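ATP phosphoribosyltransferase regulatory subunit (Thermotoga maritima, PDB 1USY) is probably required for the first step of histidine biosynthesis and may allow feedback regulation of ATP phosphoribosyltransferase activity by histidine. Local coordinates at residues Glu7-Phe12 against Ala89-Gly94; Phe21-Val26 against Lys72-Asp77; Val26-Lys31 against Ser49-Phe54. All blocks are in the same frame, centred on the assembly; numbering follows the deposited sequence.

All three contacts are largely buried, and all reach the second subunit; none is a surface contact. Contacts 1 and 2 touch each other and hold the same large mixed sheet, since strands 86-98 and 71-83 are neighbours in it: contact 1 lays helix 6-16 on it mainly through apolar side chains, whereas contact 2 adds an outermost strand, 22-23, through parallel backbone bonds and aromatic packing. Contact 3 belongs to a separate, antiparallel three-stranded sheet and is the most polar, with a buried arginine beside main-chain carbonyls. It shares Val26 with contact 2, and the two centres lie about 14 Å apart, against about 17 Å between contacts 1 and 3.

Contact 1 (Glu7-Phe12 against Ala89-Gly94); sequences EKVFSF and AEYQLG
Val9 and Leu93 mark the closest pairing of helix 7-12 with strand 89-94, their CA atoms 7.5 Å apart, where the two axes approach to 10.0 Å and run nearly in the same direction, at a signed crossing angle of 18°. The contact is mainly apolar and rests on residues one helical turn apart, Val9 and Phe12, set against the alternate strand residues Tyr91 and Leu93, which turn to the helix side of the sheet. Phe12 and Leu93 carry most of it, sliding past each other in opposite directions. With CG anti to the backbone N (chi1 -179°), the Phe12 ring extends out from the helix toward the strand, roughly at right angles to its run, and Leu93 CB sits over the middle of one face, 3.9 Å from the ring centroid, as a CH-pi contact. The branched end of Leu93 reaches back the other way, so that its CD1 lies 3.7 Å from Phe12 CB. A long flat ring suits this place because its far end reaches the backbone of Gly94: Phe12 CE2 is 3.7 Å from Gly94 N, and Gly94 O lies in plane at the ring edge. Val9, a short branched residue where the helix faces the sheet, uses a single methyl. Its CG2 meets Leu93 CD2 at 4.3 Å and Tyr91 CE2 at 4.2 Å, the tyrosine crossing the valine at about a right angle. Helix 6-16 also faces the second subunit, where Phe10 stacks on the Phe10 of that copy. Within the chain, Phe12 packs on Ile112, Ile113 and Ser116 of helix 103-120, and Leu93 on Phe120, so that helix 103-120 lies against both partners. Strand 86-98 is flanked in the sheet by strands 71-83 and 262-269.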
ATOM      1  N   GLU B   7      15.492 -33.167   9.261  1.00 32.98           N
ATOM      2  CA  GLU B   7      16.233 -33.948  10.248  1.00 28.56           C
ATOM      3  C   GLU B   7      16.945 -32.999  11.223  1.00 31.45           C
ATOM      4  O   GLU B   7      17.065 -33.302  12.411  1.00 38.40           O
ATOM      5  CB  GLU B   7      17.287 -34.824   9.562  1.00 27.54           C
ATOM      6  CG  GLU B   7      17.150 -36.328   9.781  1.00 30.88           C
ATOM      7  N   LYS B   8      17.423 -31.860  10.715  1.00 31.64           N
ATOM      8  CA  LYS B   8      18.194 -30.915  11.526  1.00 33.15           C
ATOM      9  C   LYS B   8      17.251 -30.194  12.484  1.00 30.09           C
ATOM     10  O   LYS B   8      17.554 -30.010  13.675  1.00 29.50           O
ATOM     11  CB  LYS B   8      19.008 -29.949  10.657  1.00 31.66           C
ATOM     12  CG  LYS B   8      20.357 -30.554  10.197  1.00 40.07           C
ATOM     13  CD  LYS B   8      21.096 -29.748   9.106  1.00 42.61           C
ATOM     14  CE  LYS B   8      22.351 -30.517   8.635  1.00 44.18           C
ATOM     15  NZ  LYS B   8      22.894 -30.181   7.276  1.00 41.06           N
ATOM     16  N   VAL B   9      16.073 -29.869  11.970  1.00 26.12           N
ATOM     17  CA  VAL B   9      14.995 -29.315  12.790  1.00 23.99           C
ATOM     18  C   VAL B   9      14.521 -30.282  13.882  1.00 23.79           C
ATOM     19  O   VAL B   9      14.371 -29.867  15.016  1.00 27.57           O
ATOM     20  CB  VAL B   9      13.833 -28.823  11.938  1.00 17.71           C
ATOM     21  CG1 VAL B   9      12.945 -28.002  12.747  1.00 17.79           C
ATOM     22  CG2 VAL B   9      14.375 -27.978  10.804  1.00 19.46           C
ATOM     23  N   PHE B  10      14.321 -31.557  13.557  1.00 22.46           N
ATOM     24  CA  PHE B  10      13.918 -32.545  14.562  1.00 22.94           C
ATOM     25  C   PHE B  10      14.984 -32.713  15.636  1.00 25.28           C
ATOM     26  O   PHE B  10      14.678 -32.782  16.839  1.00 26.90           O
ATOM     27  CB  PHE B  10      13.652 -33.912  13.920  1.00 26.55           C
ATOM     28  CG  PHE B  10      13.475 -35.045  14.940  1.00 33.29           C
ATOM     29  CD1 PHE B  10      12.285 -35.176  15.674  1.00 34.24           C
ATOM     30  CD2 PHE B  10      14.492 -35.971  15.165  1.00 32.90           C
ATOM     31  CE1 PHE B  10      12.116 -36.213  16.597  1.00 29.76           C
ATOM     32  CE2 PHE B  10      14.334 -37.002  16.086  1.00 33.99           C
ATOM     33  CZ  PHE B  10      13.132 -37.119  16.803  1.00 34.70           C
ATOM     34  N   SER B  11      16.235 -32.800  15.181  1.00 22.91           N
ATOM     35  CA  SER B  11      17.372 -32.966  16.058  1.00 23.35           C
ATOM     36  C   SER B  11      17.460 -31.834  17.090  1.00 23.20           C
ATOM     37  O   SER B  11      17.606 -32.100  18.282  1.00 21.76           O
ATOM     38  CB  SER B  11      18.649 -33.046  15.222  1.00 23.30           C
ATOM     39  OG  SER B  11      19.812 -33.130  16.045  1.00 29.93           O
ATOM     40  N   PHE B  12      17.350 -30.594  16.608  1.00 19.59           N
ATOM     41  CA  PHE B  12      17.429 -29.379  17.413  1.00 24.02           C
ATOM     42  C   PHE B  12      16.299 -29.331  18.421  1.00 22.32           C
ATOM     43  O   PHE B  12      16.508 -28.970  19.560  1.00 24.63           O
ATOM     44  CB  PHE B  12      17.366 -28.128  16.509  1.00 18.45           C
ATOM     45  CG  PHE B  12      17.459 -26.842  17.261  1.00 18.94           C
ATOM     46  CD1 PHE B  12      18.695 -26.391  17.737  1.00 17.76           C
ATOM     47  CD2 PHE B  12      16.326 -26.067  17.480  1.00 21.25           C
ATOM     48  CE1 PHE B  12      18.789 -25.208  18.458  1.00 16.88           C
ATOM     49  CE2 PHE B  12      16.400 -24.852  18.185  1.00 18.70           C
ATOM     50  CZ  PHE B  12      17.634 -24.427  18.684  1.00 23.33           C
ATOM     51  N   ALA B  89      14.642 -13.707   3.399  1.00 19.52           N
ATOM     52  CA  ALA B  89      14.298 -14.433   4.597  1.00 19.52           C
ATOM     53  C   ALA B  89      15.340 -15.521   4.844  1.00 22.09           C
ATOM     54  O   ALA B  89      15.857 -16.120   3.924  1.00 18.79           O
ATOM     55  CB  ALA B  89      12.901 -15.032   4.435  1.00 16.91           C
ATOM     56  N   GLU B  90      15.654 -15.749   6.107  1.00 28.89           N
ATOM     57  CA  GLU B  90      16.672 -16.680   6.526  1.00 24.79           C
ATOM     58  C   GLU B  90      15.933 -17.649   7.408  1.00 27.56           C
ATOM     59  O   GLU B  90      15.191 -17.218   8.293  1.00 29.69           O
ATOM     60  CB  GLU B  90      17.699 -15.936   7.382  1.00 29.97           C
ATOM     61  N   TYR B  91      16.125 -18.943   7.160  1.00 24.22           N
ATOM     62  CA  TYR B  91      15.461 -19.907   8.037  1.00 21.70           C
ATOM     63  C   TYR B  91      16.301 -20.128   9.298  1.00 21.91           C
ATOM     64  O   TYR B  91      17.473 -20.520   9.223  1.00 27.73           O
ATOM     65  CB  TYR B  91      15.280 -21.242   7.311  1.00 13.34           C
ATOM     66  CG  TYR B  91      14.351 -22.192   8.067  1.00 18.55           C
ATOM     67  CD1 TYR B  91      12.979 -22.231   7.764  1.00 12.72           C
ATOM     68  CD2 TYR B  91      14.869 -23.023   9.069  1.00 18.04           C
ATOM     69  CE1 TYR B  91      12.129 -23.104   8.464  1.00 11.88           C
ATOM     70  CE2 TYR B  91      14.019 -23.895   9.768  1.00 20.00           C
ATOM     71  CZ  TYR B  91      12.653 -23.936   9.466  1.00 14.23           C
ATOM     72  OH  TYR B  91      11.838 -24.788  10.146  1.00 16.98           O
ATOM     73  N   GLN B  92      15.722 -19.858  10.471  1.00 18.60           N
ATOM     74  CA  GLN B  92      16.483 -19.869  11.724  1.00 17.27           C
ATOM     75  C   GLN B  92      16.027 -20.889  12.754  1.00 20.88           C
ATOM     76  O   GLN B  92      14.819 -21.161  12.901  1.00 20.66           O
ATOM     77  CB  GLN B  92      16.413 -18.501  12.385  1.00 20.23           C
ATOM     78  CG  GLN B  92      17.493 -17.562  11.930  1.00 25.15           C
ATOM     79  CD  GLN B  92      17.445 -16.238  12.664  1.00 28.24           C
ATOM     80  OE1 GLN B  92      17.166 -16.201  13.869  1.00 29.26           O
ATOM     81  NE2 GLN B  92      17.689 -15.153  11.940  1.00 19.89           N
ATOM     82  N   LEU B  93      16.993 -21.432  13.480  1.00 17.52           N
ATOM     83  CA  LEU B  93      16.692 -22.237  14.654  1.00 20.10           C
ATOM     84  C   LEU B  93      17.123 -21.456  15.863  1.00 18.98           C
ATOM     85  O   LEU B  93      18.191 -20.905  15.859  1.00 26.09           O
ATOM     86  CB  LEU B  93      17.426 -23.580  14.623  1.00 13.07           C
ATOM     87  CG  LEU B  93      17.119 -24.470  13.427  1.00 18.40           C
ATOM     88  CD1 LEU B  93      17.746 -25.894  13.543  1.00 19.05           C
ATOM     89  CD2 LEU B  93      15.625 -24.575  13.206  1.00 26.37           C
ATOM     90  N   GLY B  94      16.313 -21.405  16.913  1.00 21.84           N
ATOM     91  CA  GLY B  94      16.729 -20.666  18.091  1.00 17.14           C
ATOM     92  C   GLY B  94      16.093 -20.924  19.435  1.00 17.71           C
ATOM     93  O   GLY B  94      15.105 -21.648  19.574  1.00 18.36           O
TER

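Contact 2 (Phe21-Val26 against Lys72-Asp77); sequences FSPFFV and KVWYAD
Ser22 binds the edge of strand 72-77 through both its backbone N and its backbone O, giving a short parallel ladder in which Ser22 pairs with Val73 and Pro23 with Trp74. Its N donates to Lys72 O at 2.8 Å, in the carbonyl plane, and its O accepts from Trp74 N at 2.9 Å, from above the carbonyl plane. A weak bond from Phe24 N to Trp74 O follows. Pro23 has no N-H to give, but in this register its nitrogen faces the Trp74 indole.

CH-pi contacts form the second group. Pro23 CA stands over the five-membered ring of Trp74, 3.7 Å from its centroid, and Pro23 CB meets CZ2. Lys72 crosses Phe21 at about a right angle, its extended aliphatic chain laying CG over one ring face, 4.0 Å from the centroid; its amino end goes on to a salt bridge with Glu108.

Among the aromatic and aliphatic pairs, Phe25 and Trp74 meet in an offset edge-to-face arrangement, the planes at 88° and Phe25 CE1 3.7 Å from Trp74 CH2. The indole reaches it because Trp74 CG lies between the backbone N and the carbonyl carbon (chi1 71°). Phe24 CB packs against Val73 CB at 3.7 Å.

Strand 22-23 is one of the two outermost strands of the mixed sheet within this chain. Its neighbour 71-83 and the antiparallel 86-98 are consistent with motif 2 of class II synthetases, and interface helix 6-16 with strand 22-23 probably with motif 1. Helix 6-16 packs on Trp74, helix 54-63 on Phe24 and Val73.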
ATOM      1  N   PHE B  21      12.993 -26.555  26.919  1.00 17.21           N
ATOM      2  CA  PHE B  21      12.485 -25.513  26.039  1.00 15.57           C
ATOM      3  C   PHE B  21      11.237 -26.022  25.347  1.00 18.66           C
ATOM      4  O   PHE B  21      11.135 -27.199  25.003  1.00 21.37           O
ATOM      5  CB  PHE B  21      13.504 -25.074  24.994  1.00 17.90           C
ATOM      6  CG  PHE B  21      14.712 -24.438  25.569  1.00 19.25           C
ATOM      7  CD1 PHE B  21      15.706 -25.213  26.180  1.00 13.39           C
ATOM      8  CD2 PHE B  21      14.849 -23.054  25.520  1.00 17.30           C
ATOM      9  CE1 PHE B  21      16.816 -24.610  26.729  1.00 11.52           C
ATOM     10  CE2 PHE B  21      15.939 -22.434  26.083  1.00 14.86           C
ATOM     11  CZ  PHE B  21      16.935 -23.212  26.674  1.00 14.92           C
ATOM     12  N   SER B  22      10.295 -25.125  25.122  1.00 14.81           N
ATOM     13  CA  SER B  22       9.027 -25.505  24.574  1.00 16.38           C
ATOM     14  C   SER B  22       8.816 -24.788  23.202  1.00 17.52           C
ATOM     15  O   SER B  22       9.377 -23.713  22.974  1.00 24.48           O
ATOM     16  CB  SER B  22       7.960 -25.237  25.646  1.00 10.65           C
ATOM     17  OG  SER B  22       6.937 -24.461  25.127  1.00 27.05           O
ATOM     18  N   PRO B  23       8.044 -25.369  22.283  1.00 13.28           N
ATOM     19  CA  PRO B  23       8.009 -24.856  20.913  1.00 15.50           C
ATOM     20  C   PRO B  23       7.254 -23.531  20.816  1.00 15.97           C
ATOM     21  O   PRO B  23       6.332 -23.258  21.575  1.00 22.54           O
ATOM     22  CB  PRO B  23       7.325 -25.977  20.121  1.00 18.24           C
ATOM     23  CG  PRO B  23       6.793 -26.975  21.160  1.00 15.19           C
ATOM     24  CD  PRO B  23       7.100 -26.479  22.490  1.00 10.90           C
ATOM     25  N   PHE B  24       7.708 -22.658  19.941  1.00 20.71           N
ATOM     26  CA  PHE B  24       7.093 -21.340  19.822  1.00 19.34           C
ATOM     27  C   PHE B  24       6.935 -21.063  18.337  1.00 17.56           C
ATOM     28  O   PHE B  24       7.905 -20.726  17.688  1.00 19.89           O
ATOM     29  CB  PHE B  24       7.981 -20.290  20.496  1.00 18.75           C
ATOM     30  CG  PHE B  24       7.491 -18.894  20.331  1.00 20.41           C
ATOM     31  CD1 PHE B  24       6.572 -18.367  21.215  1.00 25.47           C
ATOM     32  CD2 PHE B  24       7.945 -18.095  19.289  1.00 20.93           C
ATOM     33  CE1 PHE B  24       6.097 -17.045  21.059  1.00 24.72           C
ATOM     34  CE2 PHE B  24       7.486 -16.796  19.115  1.00 23.26           C
ATOM     35  CZ  PHE B  24       6.567 -16.265  20.006  1.00 21.20           C
ATOM     36  N   PHE B  25       5.724 -21.252  17.808  1.00 19.85           N
ATOM     37  CA  PHE B  25       5.423 -21.023  16.386  1.00 15.34           C
ATOM     38  C   PHE B  25       4.335 -19.999  16.219  1.00 15.22           C
ATOM     39  O   PHE B  25       3.231 -20.193  16.718  1.00 17.45           O
ATOM     40  CB  PHE B  25       4.972 -22.308  15.707  1.00 15.73           C
ATOM     41  CG  PHE B  25       6.085 -23.259  15.411  1.00 16.89           C
ATOM     42  CD1 PHE B  25       6.656 -24.013  16.427  1.00 16.09           C
ATOM     43  CD2 PHE B  25       6.571 -23.393  14.119  1.00 12.67           C
ATOM     44  CE1 PHE B  25       7.710 -24.911  16.165  1.00 15.28           C
ATOM     45  CE2 PHE B  25       7.612 -24.271  13.845  1.00 12.90           C
ATOM     46  CZ  PHE B  25       8.181 -25.056  14.904  1.00  9.44           C
ATOM     47  N   VAL B  26       4.655 -18.921  15.500  1.00 17.54           N
ATOM     48  CA  VAL B  26       3.741 -17.814  15.247  1.00 17.74           C
ATOM     49  C   VAL B  26       3.771 -17.328  13.797  1.00 18.17           C
ATOM     50  O   VAL B  26       4.734 -17.543  13.083  1.00 18.74           O
ATOM     51  CB  VAL B  26       4.024 -16.584  16.161  1.00 22.77           C
ATOM     52  CG1 VAL B  26       3.870 -16.943  17.593  1.00 21.17           C
ATOM     53  CG2 VAL B  26       5.411 -16.006  15.902  1.00 23.47           C
ATOM     54  N   LYS B  72      10.610 -20.157  28.263  1.00 21.88           N
ATOM     55  CA  LYS B  72      11.733 -20.996  27.836  1.00 21.43           C
ATOM     56  C   LYS B  72      11.380 -21.652  26.526  1.00 21.27           C
ATOM     57  O   LYS B  72      10.903 -22.789  26.531  1.00 22.96           O
ATOM     58  CB  LYS B  72      12.038 -22.101  28.849  1.00 18.59           C
ATOM     59  CG  LYS B  72      13.512 -22.345  29.034  1.00 22.50           C
ATOM     60  CD  LYS B  72      13.822 -23.552  29.885  1.00 17.68           C
ATOM     61  CE  LYS B  72      15.319 -23.601  30.147  1.00 17.83           C
ATOM     62  NZ  LYS B  72      15.770 -24.817  30.896  1.00 15.37           N
ATOM     63  N   VAL B  73      11.626 -20.964  25.408  1.00 18.94           N
ATOM     64  CA  VAL B  73      11.156 -21.469  24.111  1.00 17.76           C
ATOM     65  C   VAL B  73      12.247 -21.782  23.110  1.00 22.16           C
ATOM     66  O   VAL B  73      13.345 -21.239  23.192  1.00 26.78           O
ATOM     67  CB  VAL B  73      10.175 -20.486  23.413  1.00 14.50           C
ATOM     68  CG1 VAL B  73       8.906 -20.328  24.240  1.00 10.59           C
ATOM     69  CG2 VAL B  73      10.856 -19.140  23.088  1.00  9.15           C
ATOM     70  N   TRP B  74      11.925 -22.670  22.171  1.00 23.02           N
ATOM     71  CA  TRP B  74      12.714 -22.855  20.956  1.00 20.86           C
ATOM     72  C   TRP B  74      11.827 -22.553  19.781  1.00 18.02           C
ATOM     73  O   TRP B  74      10.606 -22.745  19.849  1.00 23.04           O
ATOM     74  CB  TRP B  74      13.296 -24.276  20.849  1.00 20.80           C
ATOM     75  CG  TRP B  74      12.295 -25.309  20.580  1.00 17.80           C
ATOM     76  CD1 TRP B  74      11.592 -26.030  21.501  1.00 24.29           C
ATOM     77  CD2 TRP B  74      11.861 -25.769  19.306  1.00 18.02           C
ATOM     78  NE1 TRP B  74      10.744 -26.918  20.878  1.00 20.76           N
ATOM     79  CE2 TRP B  74      10.884 -26.778  19.527  1.00 19.41           C
ATOM     80  CE3 TRP B  74      12.190 -25.439  17.992  1.00 17.29           C
ATOM     81  CZ2 TRP B  74      10.229 -27.443  18.478  1.00 22.82           C
ATOM     82  CZ3 TRP B  74      11.524 -26.087  16.951  1.00 15.86           C
ATOM     83  CH2 TRP B  74      10.555 -27.073  17.196  1.00 14.71           C
ATOM     84  N   TYR B  75      12.433 -22.075  18.701  1.00 20.83           N
ATOM     85  CA  TYR B  75      11.708 -21.809  17.471  1.00 15.50           C
ATOM     86  C   TYR B  75      12.452 -22.359  16.251  1.00 17.76           C
ATOM     87  O   TYR B  75      13.615 -22.813  16.381  1.00 19.05           O
ATOM     88  CB  TYR B  75      11.426 -20.312  17.329  1.00 18.04           C
ATOM     89  CG  TYR B  75      12.661 -19.463  17.407  1.00 26.79           C
ATOM     90  CD1 TYR B  75      13.468 -19.270  16.285  1.00 26.60           C
ATOM     91  CD2 TYR B  75      13.048 -18.863  18.608  1.00 31.32           C
ATOM     92  CE1 TYR B  75      14.617 -18.507  16.354  1.00 26.39           C
ATOM     93  CE2 TYR B  75      14.206 -18.081  18.680  1.00 30.83           C
ATOM     94  CZ  TYR B  75      14.975 -17.915  17.538  1.00 33.39           C
ATOM     95  OH  TYR B  75      16.115 -17.146  17.566  1.00 42.16           O
ATOM     96  N   ALA B  76      11.763 -22.311  15.096  1.00 11.78           N
ATOM     97  CA  ALA B  76      12.214 -22.777  13.792  1.00  8.86           C
ATOM     98  C   ALA B  76      11.332 -22.188  12.696  1.00 12.86           C
ATOM     99  O   ALA B  76      10.279 -22.766  12.312  1.00 17.71           O
ATOM    100  CB  ALA B  76      12.192 -24.357  13.703  1.00  8.84           C
ATOM    101  N   ASP B  77      11.755 -21.042  12.179  1.00 15.17           N
ATOM    102  CA  ASP B  77      11.034 -20.355  11.129  1.00 13.72           C
ATOM    103  C   ASP B  77      11.901 -19.329  10.379  1.00 21.42           C
ATOM    104  O   ASP B  77      13.091 -19.110  10.670  1.00 22.65           O
ATOM    105  CB  ASP B  77       9.814 -19.664  11.725  1.00 18.07           C
ATOM    106  CG  ASP B  77       8.576 -19.731  10.811  1.00 22.49           C
ATOM    107  OD1 ASP B  77       7.472 -19.739  11.376  1.00 30.26           O
ATOM    108  OD2 ASP B  77       8.579 -19.775   9.552  1.00 22.41           O
TER

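Contact 3 (Val26-Lys31 against Ser49-Phe54); sequences VPALEK and SIREDF
Arg51 reaches back across Ala28 toward Val26, folding its side chain over the loop that precedes strand 29-31. A chi1 of 174° carries the chain away from the backbone N, and the bend at chi3 (-47°) brings CD over one face of the Phe54 ring and lays a face of the guanidinium on Ala28, CZ being 3.9 Å from its CA. Val26 O lies at the guanidinium edge, near its plane, and Arg51 NH1 bonds to Phe78 O. The short side chain of Ala28 suits a place this close to the guanidinium, its CB being 4.1 Å from Arg51 NH2. A methionine in place of Arg51 would probably leave the Phe78 carbonyl without this donor and Asp77, a long and weak ion-pair partner, without its positive neighbour. The main chain helps to place the arginine, as Arg51 N donates to Ala28 O at 3.1 Å.

Beyond it the strands pair antiparallel. Glu30 and Ser49 are the hydrogen-bonded pair, with Glu30 N to Ser49 O and Ser49 N to Glu30 O each 3.0 Å; the short hydroxyl of Ser49 turns back to add a weak bond from OG to the same Glu30 O. Leu29 and Ile50 form the non-hydrogen-bonded pair. The leucine, with CG beside its backbone N (chi1 -88°), leans across the strand gap until CD2 lies 3.5 Å from Ser49 O and 4.2 Å from Ile50 CB.

Strand 29-32 is an outer strand of a three-stranded sheet, with 47-50 in the middle. Helix 54-63 meets Glu30, whose OE2 bonds to His61, while Leu29 and Ile50 pack reciprocally on Ile50 and Leu29 of the second subunit.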
ATOM      1  N   VAL B  26       4.655 -18.921  15.500  1.00 17.54           N
ATOM      2  CA  VAL B  26       3.741 -17.814  15.247  1.00 17.74           C
ATOM      3  C   VAL B  26       3.771 -17.328  13.797  1.00 18.17           C
ATOM      4  O   VAL B  26       4.734 -17.543  13.083  1.00 18.74           O
ATOM      5  CB  VAL B  26       4.024 -16.584  16.161  1.00 22.77           C
ATOM      6  CG1 VAL B  26       3.870 -16.943  17.593  1.00 21.17           C
ATOM      7  CG2 VAL B  26       5.411 -16.006  15.902  1.00 23.47           C
ATOM      8  N   PRO B  27       2.682 -16.693  13.357  1.00 14.51           N
ATOM      9  CA  PRO B  27       2.623 -16.071  12.038  1.00 11.51           C
ATOM     10  C   PRO B  27       3.725 -15.101  11.778  1.00 16.42           C
ATOM     11  O   PRO B  27       4.052 -14.335  12.660  1.00 24.27           O
ATOM     12  CB  PRO B  27       1.305 -15.298  12.094  1.00  9.00           C
ATOM     13  CG  PRO B  27       0.461 -16.110  12.971  1.00 10.94           C
ATOM     14  CD  PRO B  27       1.392 -16.610  14.058  1.00  5.41           C
ATOM     15  N   ALA B  28       4.269 -15.121  10.562  1.00 22.84           N
ATOM     16  CA  ALA B  28       5.247 -14.142  10.101  1.00 20.63           C
ATOM     17  C   ALA B  28       4.739 -12.676  10.178  1.00 22.28           C
ATOM     18  O   ALA B  28       5.483 -11.768  10.550  1.00 20.96           O
ATOM     19  CB  ALA B  28       5.659 -14.487   8.673  1.00 18.94           C
ATOM     20  N   LEU B  29       3.491 -12.459   9.803  1.00 19.01           N
ATOM     21  CA  LEU B  29       2.895 -11.133   9.843  1.00 25.66           C
ATOM     22  C   LEU B  29       2.194 -10.921  11.182  1.00 27.98           C
ATOM     23  O   LEU B  29       1.588 -11.841  11.709  1.00 30.36           O
ATOM     24  CB  LEU B  29       1.897 -10.964   8.687  1.00 20.21           C
ATOM     25  CG  LEU B  29       2.530 -10.464   7.393  1.00 23.84           C
ATOM     26  CD1 LEU B  29       1.482 -10.220   6.332  1.00 24.26           C
ATOM     27  CD2 LEU B  29       3.329  -9.197   7.620  1.00 26.44           C
ATOM     28  N   GLU B  30       2.298  -9.714  11.728  1.00 27.50           N
ATOM     29  CA  GLU B  30       1.615  -9.337  12.962  1.00 29.61           C
ATOM     30  C   GLU B  30       1.086  -7.899  12.843  1.00 30.00           C
ATOM     31  O   GLU B  30       1.844  -6.973  12.561  1.00 31.86           O
ATOM     32  CB  GLU B  30       2.563  -9.476  14.155  1.00 34.13           C
ATOM     33  CG  GLU B  30       2.547 -10.869  14.782  1.00 42.94           C
ATOM     34  CD  GLU B  30       3.648 -11.099  15.805  1.00 43.94           C
ATOM     35  OE1 GLU B  30       4.225 -10.110  16.310  1.00 49.61           O
ATOM     36  OE2 GLU B  30       3.939 -12.278  16.100  1.00 42.93           O
ATOM     37  N   LYS B  31      -0.224  -7.738  13.010  1.00 32.46           N
ATOM     38  CA  LYS B  31      -0.918  -6.441  12.979  1.00 32.61           C
ATOM     39  C   LYS B  31      -0.240  -5.403  13.863  1.00 35.03           C
ATOM     40  O   LYS B  31      -0.093  -5.628  15.063  1.00 39.25           O
ATOM     41  CB  LYS B  31      -2.353  -6.633  13.470  1.00 30.60           C
ATOM     42  CG  LYS B  31      -3.341  -5.637  12.911  1.00 36.77           C
ATOM     43  CD  LYS B  31      -4.752  -6.087  13.147  1.00 38.06           C
ATOM     44  CE  LYS B  31      -5.692  -4.925  13.072  1.00 40.63           C
ATOM     45  NZ  LYS B  31      -4.954  -3.647  12.856  1.00 44.15           N
ATOM     46  N   SER B  49       3.801  -5.566  10.835  1.00 16.13           N
ATOM     47  CA  SER B  49       5.229  -5.800  10.924  1.00 18.00           C
ATOM     48  C   SER B  49       5.450  -7.228  10.547  1.00 19.69           C
ATOM     49  O   SER B  49       4.566  -8.072  10.726  1.00 13.98           O
ATOM     50  CB  SER B  49       5.790  -5.566  12.328  1.00 21.88           C
ATOM     51  OG  SER B  49       4.790  -5.752  13.305  1.00 39.91           O
ATOM     52  N   ILE B  50       6.638  -7.478   9.999  1.00 23.30           N
ATOM     53  CA  ILE B  50       7.072  -8.807   9.604  1.00 24.03           C
ATOM     54  C   ILE B  50       8.235  -9.183  10.494  1.00 26.96           C
ATOM     55  O   ILE B  50       9.034  -8.324  10.870  1.00 28.12           O
ATOM     56  CB  ILE B  50       7.454  -8.847   8.122  1.00 25.34           C
ATOM     57  CG1 ILE B  50       7.447 -10.289   7.620  1.00 22.66           C
ATOM     58  CG2 ILE B  50       8.809  -8.212   7.905  1.00 28.60           C
ATOM     59  CD1 ILE B  50       7.512 -10.449   6.117  1.00 23.78           C
ATOM     60  N   ARG B  51       8.306 -10.469  10.843  1.00 26.79           N
ATOM     61  CA  ARG B  51       9.207 -10.959  11.874  1.00 24.31           C
ATOM     62  C   ARG B  51      10.659 -10.710  11.451  1.00 25.38           C
ATOM     63  O   ARG B  51      11.139 -11.290  10.486  1.00 27.93           O
ATOM     64  CB  ARG B  51       8.913 -12.440  12.129  1.00 27.09           C
ATOM     65  CG  ARG B  51       9.851 -13.157  13.076  1.00 28.30           C
ATOM     66  CD  ARG B  51       9.828 -14.686  12.958  1.00 31.95           C
ATOM     67  NE  ARG B  51       8.466 -15.207  12.927  1.00 35.78           N
ATOM     68  CZ  ARG B  51       8.021 -16.110  12.060  1.00 36.21           C
ATOM     69  NH1 ARG B  51       8.822 -16.636  11.155  1.00 39.53           N
ATOM     70  NH2 ARG B  51       6.763 -16.505  12.095  1.00 43.09           N
ATOM     71  N   GLU B  52      11.328  -9.813  12.172  1.00 27.67           N
ATOM     72  CA  GLU B  52      12.681  -9.366  11.851  1.00 24.81           C
ATOM     73  C   GLU B  52      13.629  -9.794  12.938  1.00 24.51           C
ATOM     74  O   GLU B  52      14.830  -9.828  12.729  1.00 28.37           O
ATOM     75  CB  GLU B  52      12.730  -7.851  11.734  1.00 25.33           C
ATOM     76  CG  GLU B  52      12.157  -7.335  10.434  1.00 30.79           C
ATOM     77  CD  GLU B  52      12.326  -5.834  10.248  1.00 38.32           C
ATOM     78  OE1 GLU B  52      11.396  -5.058  10.589  1.00 38.32           O
ATOM     79  OE2 GLU B  52      13.382  -5.424   9.731  1.00 41.98           O
ATOM     80  N   ASP B  53      13.106 -10.137  14.103  1.00 24.41           N
ATOM     81  CA  ASP B  53      13.976 -10.510  15.212  1.00 24.08           C
ATOM     82  C   ASP B  53      13.214 -11.410  16.155  1.00 24.00           C
ATOM     83  O   ASP B  53      12.250 -10.953  16.789  1.00 29.55           O
ATOM     84  CB  ASP B  53      14.449  -9.247  15.963  1.00 26.62           C
ATOM     85  CG  ASP B  53      15.409  -9.556  17.109  1.00 22.24           C
ATOM     86  OD1 ASP B  53      15.258 -10.619  17.758  1.00 31.60           O
ATOM     87  N   PHE B  54      13.640 -12.670  16.273  1.00 21.77           N
ATOM     88  CA  PHE B  54      12.879 -13.627  17.075  1.00 23.44           C
ATOM     89  C   PHE B  54      12.757 -13.244  18.525  1.00 28.04           C
ATOM     90  O   PHE B  54      11.701 -13.455  19.125  1.00 32.64           O
ATOM     91  CB  PHE B  54      13.338 -15.081  16.920  1.00 23.82           C
ATOM     92  CG  PHE B  54      12.344 -15.923  16.188  1.00 21.40           C
ATOM     93  CD1 PHE B  54      12.537 -16.252  14.868  1.00 19.26           C
ATOM     94  CD2 PHE B  54      11.157 -16.309  16.797  1.00 23.58           C
ATOM     95  CE1 PHE B  54      11.562 -17.000  14.180  1.00 28.30           C
ATOM     96  CE2 PHE B  54      10.191 -17.064  16.117  1.00 23.20           C
ATOM     97  CZ  PHE B  54      10.387 -17.393  14.809  1.00 18.62           C
TER